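Local structure of putative protein (1T6T) at residues 9-14 / 95-100. The protein is of unknown function but carries a Toprim domain of the RNase M5-like type, consistent with a role in nucleic acid metabolism. Sequence-based numbering, arbitrary orientation.
Sequences SEWIKE and ENFRNF
W11 reaches across from helix 8-18 and hydrogen-bonds through its indole N-H to a main-chain carbonyl: NE1 lies 3.0 Å from O of F97. The oxygen sits close to the indole plane, and the N-H···O angle of 147° makes the bond moderately bent, with the donor somewhat out of the carbonyl plane. The same indole takes the edge of the F97 phenyl on one face. CD1 of F97 leads, 3.8 Å from NE1 of W11 and displaced toward the rim of the indole, and the planes meet at 76°, an edge-to-face (T-shaped) pair. F100 adds an apolar contact, its CD2 3.9 Å from CD1 of W11. Farther along F97, CE1 lies 3.9 Å from CB of E14, whose chain bends at chi2 and carries the carboxylate away from helix 96-101.

In W11, chi1 of -179° sets CG anti to the backbone N, beside the carbonyl carbon, and sends the indole out toward helix 96-101, while chi2 sets the turn of the ring; the side chain thus bridges two nearly antiparallel helix segments whose axes stay 11.3 Å apart. Around this first shell, L68 packs against W11, L15 and A18 continue the seat of F97 on helix 8-18, and F100 meets W104 edge-to-face and K103 in a cation-pi contact. The contact thus joins the helix preceding the first strand of the Toprim-type parallel sheet to the helix following edge strand 92-94.

A leucine replacing W11 lacks the N-H and the flat face, which would probably leave F97 O one partner poorer, its weak bond from F100 N remaining, and the F97 ring freer to turn. Because one indole supplies both the polar and the aromatic terms, the pairing probably depends on ring orientation as well as apolar burial.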
ATOM      1  N   SER B   9      23.668  11.196   1.509  1.00 26.56           N
ATOM      2  CA  SER B   9      24.650  10.309   2.119  1.00 26.45           C
ATOM      3  C   SER B   9      24.673  10.469   3.637  1.00 25.33           C
ATOM      4  O   SER B   9      24.675   9.480   4.371  1.00 24.40           O
ATOM      5  CB  SER B   9      26.043  10.592   1.552  1.00 29.27           C
ATOM      6  OG  SER B   9      27.028   9.841   2.243  1.00 33.68           O
ATOM      7  N   GLU B  10      24.694  11.713   4.107  1.00 22.54           N
ATOM      8  CA  GLU B  10      24.715  11.965   5.543  1.00 23.29           C
ATOM      9  C   GLU B  10      23.374  11.598   6.170  1.00 20.22           C
ATOM     10  O   GLU B  10      23.315  11.182   7.325  1.00 18.98           O
ATOM     11  CB  GLU B  10      25.040  13.434   5.830  1.00 26.24           C
ATOM     12  CG  GLU B  10      26.378  13.896   5.265  1.00 31.97           C
ATOM     13  CD  GLU B  10      26.813  15.246   5.810  1.00 34.70           C
ATOM     14  OE1 GLU B  10      25.964  16.157   5.908  1.00 35.80           O
ATOM     15  OE2 GLU B  10      28.010  15.399   6.136  1.00 38.85           O
ATOM     16  N   TRP B  11      22.301  11.760   5.401  1.00 18.65           N
ATOM     17  CA  TRP B  11      20.952  11.436   5.869  1.00 17.83           C
ATOM     18  C   TRP B  11      20.886   9.929   6.133  1.00 16.77           C
ATOM     19  O   TRP B  11      20.372   9.479   7.159  1.00 17.34           O
ATOM     20  CB  TRP B  11      19.931  11.833   4.797  1.00 14.80           C
ATOM     21  CG  TRP B  11      18.501  11.571   5.156  1.00 15.74           C
ATOM     22  CD1 TRP B  11      17.656  12.397   5.843  1.00 14.61           C
ATOM     23  CD2 TRP B  11      17.741  10.408   4.819  1.00 13.08           C
ATOM     24  NE1 TRP B  11      16.410  11.819   5.949  1.00 16.51           N
ATOM     25  CE2 TRP B  11      16.436  10.598   5.329  1.00 15.84           C
ATOM     26  CE3 TRP B  11      18.034   9.223   4.134  1.00 15.56           C
ATOM     27  CZ2 TRP B  11      15.425   9.645   5.173  1.00 14.37           C
ATOM     28  CZ3 TRP B  11      17.025   8.272   3.981  1.00 15.56           C
ATOM     29  CH2 TRP B  11      15.737   8.493   4.498  1.00 15.11           C
ATOM     30  N   ILE B  12      21.423   9.153   5.200  1.00 17.53           N
ATOM     31  CA  ILE B  12      21.441   7.701   5.327  1.00 18.29           C
ATOM     32  C   ILE B  12      22.289   7.268   6.523  1.00 19.22           C
ATOM     33  O   ILE B  12      21.932   6.338   7.243  1.00 18.13           O
ATOM     34  CB  ILE B  12      21.984   7.045   4.037  1.00 18.50           C
ATOM     35  CG1 ILE B  12      20.966   7.225   2.907  1.00 21.25           C
ATOM     36  CG2 ILE B  12      22.271   5.571   4.272  1.00 20.03           C
ATOM     37  CD1 ILE B  12      21.410   6.674   1.570  1.00 24.37           C
ATOM     38  N   LYS B  13      23.413   7.944   6.732  1.00 19.31           N
ATOM     39  CA  LYS B  13      24.289   7.619   7.851  1.00 20.73           C
ATOM     40  C   LYS B  13      23.562   7.860   9.172  1.00 18.75           C
ATOM     41  O   LYS B  13      23.645   7.053  10.099  1.00 17.89           O
ATOM     42  CB  LYS B  13      25.554   8.478   7.798  1.00 24.52           C
ATOM     43  CG  LYS B  13      26.515   8.232   8.953  1.00 30.07           C
ATOM     44  CD  LYS B  13      27.754   9.111   8.848  1.00 35.35           C
ATOM     45  CE  LYS B  13      28.592   8.753   7.627  1.00 38.33           C
ATOM     46  NZ  LYS B  13      29.801   9.622   7.505  1.00 41.48           N
ATOM     47  N   GLU B  14      22.848   8.976   9.251  1.00 16.71           N
ATOM     48  CA  GLU B  14      22.108   9.329  10.454  1.00 17.61           C
ATOM     49  C   GLU B  14      20.953   8.350  10.673  1.00 15.43           C
ATOM     50  O   GLU B  14      20.661   7.958  11.800  1.00 14.19           O
ATOM     51  CB  GLU B  14      21.568  10.752  10.330  1.00 20.03           C
ATOM     52  CG  GLU B  14      21.642  11.547  11.614  1.00 30.41           C
ATOM     53  CD  GLU B  14      23.061  11.641  12.151  1.00 33.09           C
ATOM     54  OE1 GLU B  14      23.935  12.188  11.443  1.00 36.85           O
ATOM     55  OE2 GLU B  14      23.301  11.167  13.279  1.00 35.21           O
ATOM     56  N   GLU B  95       9.169  11.725  12.824  1.00 16.16           N
ATOM     57  CA  GLU B  95       8.908  12.126  11.442  1.00 16.26           C
ATOM     58  C   GLU B  95      10.043  12.993  10.908  1.00 14.88           C
ATOM     59  O   GLU B  95      10.005  13.434   9.761  1.00 15.58           O
ATOM     60  CB  GLU B  95       7.603  12.923  11.347  1.00 17.07           C
ATOM     61  CG  GLU B  95       6.340  12.109  11.519  1.00 17.42           C
ATOM     62  CD  GLU B  95       5.096  12.946  11.302  1.00 21.95           C
ATOM     63  OE1 GLU B  95       4.751  13.756  12.191  1.00 22.27           O
ATOM     64  OE2 GLU B  95       4.471  12.806  10.230  1.00 21.75           O
ATOM     65  N   ASN B  96      11.050  13.238  11.738  1.00 16.08           N
ATOM     66  CA  ASN B  96      12.169  14.079  11.328  1.00 17.56           C
ATOM     67  C   ASN B  96      12.888  13.621  10.067  1.00 15.98           C
ATOM     68  O   ASN B  96      13.249  14.442   9.233  1.00 16.72           O
ATOM     69  CB  ASN B  96      13.186  14.217  12.463  1.00 21.43           C
ATOM     70  CG  ASN B  96      12.607  14.911  13.680  1.00 25.11           C
ATOM     71  OD1 ASN B  96      11.859  15.879  13.558  1.00 27.28           O
ATOM     72  ND2 ASN B  96      12.961  14.426  14.862  1.00 27.42           N
ATOM     73  N   PHE B  97      13.105  12.321   9.920  1.00 14.75           N
ATOM     74  CA  PHE B  97      13.804  11.827   8.741  1.00 13.10           C
ATOM     75  C   PHE B  97      12.990  12.014   7.476  1.00 13.19           C
ATOM     76  O   PHE B  97      13.518  12.434   6.442  1.00 14.21           O
ATOM     77  CB  PHE B  97      14.180  10.357   8.933  1.00 13.83           C
ATOM     78  CG  PHE B  97      15.341  10.160   9.860  1.00 12.25           C
ATOM     79  CD1 PHE B  97      16.646  10.344   9.412  1.00 16.15           C
ATOM     80  CD2 PHE B  97      15.130   9.829  11.195  1.00 14.31           C
ATOM     81  CE1 PHE B  97      17.728  10.202  10.282  1.00 16.16           C
ATOM     82  CE2 PHE B  97      16.204   9.685  12.074  1.00 15.33           C
ATOM     83  CZ  PHE B  97      17.505   9.872  11.614  1.00 17.18           C
ATOM     84  N   ARG B  98      11.703  11.706   7.557  1.00 12.45           N
ATOM     85  CA  ARG B  98      10.826  11.860   6.409  1.00 13.17           C
ATOM     86  C   ARG B  98      10.685  13.341   6.061  1.00 13.90           C
ATOM     87  O   ARG B  98      10.747  13.718   4.892  1.00 13.29           O
ATOM     88  CB  ARG B  98       9.448  11.261   6.714  1.00 11.71           C
ATOM     89  CG  ARG B  98       8.469  11.345   5.550  1.00 10.61           C
ATOM     90  CD  ARG B  98       7.225  10.511   5.824  1.00 14.25           C
ATOM     91  NE  ARG B  98       6.287  10.513   4.701  1.00 15.10           N
ATOM     92  CZ  ARG B  98       5.340  11.424   4.513  1.00 17.56           C
ATOM     93  NH1 ARG B  98       5.192  12.418   5.377  1.00 17.30           N
ATOM     94  NH2 ARG B  98       4.530  11.335   3.465  1.00 17.23           N
ATOM     95  N   ASN B  99      10.496  14.179   7.073  1.00 15.89           N
ATOM     96  CA  ASN B  99      10.341  15.608   6.825  1.00 17.26           C
ATOM     97  C   ASN B  99      11.578  16.230   6.201  1.00 17.34           C
ATOM     98  O   ASN B  99      11.474  17.187   5.434  1.00 18.20           O
ATOM     99  CB  ASN B  99       9.985  16.356   8.112  1.00 18.19           C
ATOM    100  CG  ASN B  99       8.574  16.071   8.576  1.00 18.40           C
ATOM    101  OD1 ASN B  99       7.718  15.661   7.787  1.00 18.56           O
ATOM    102  ND2 ASN B  99       8.316  16.300   9.857  1.00 19.80           N
ATOM    103  N   PHE B 100      12.748  15.693   6.525  1.00 17.57           N
ATOM    104  CA  PHE B 100      13.985  16.223   5.971  1.00 19.72           C
ATOM    105  C   PHE B 100      14.037  16.023   4.454  1.00 19.46           C
ATOM    106  O   PHE B 100      14.527  16.885   3.722  1.00 19.94           O
ATOM    107  CB  PHE B 100      15.194  15.548   6.619  1.00 22.42           C
ATOM    108  CG  PHE B 100      16.415  16.420   6.657  1.00 28.03           C
ATOM    109  CD1 PHE B 100      16.551  17.401   7.635  1.00 30.32           C
ATOM    110  CD2 PHE B 100      17.412  16.289   5.695  1.00 29.74           C
ATOM    111  CE1 PHE B 100      17.666  18.244   7.654  1.00 32.06           C
ATOM    112  CE2 PHE B 100      18.528  17.127   5.705  1.00 30.64           C
ATOM    113  CZ  PHE B 100      18.653  18.106   6.686  1.00 31.19           C
TER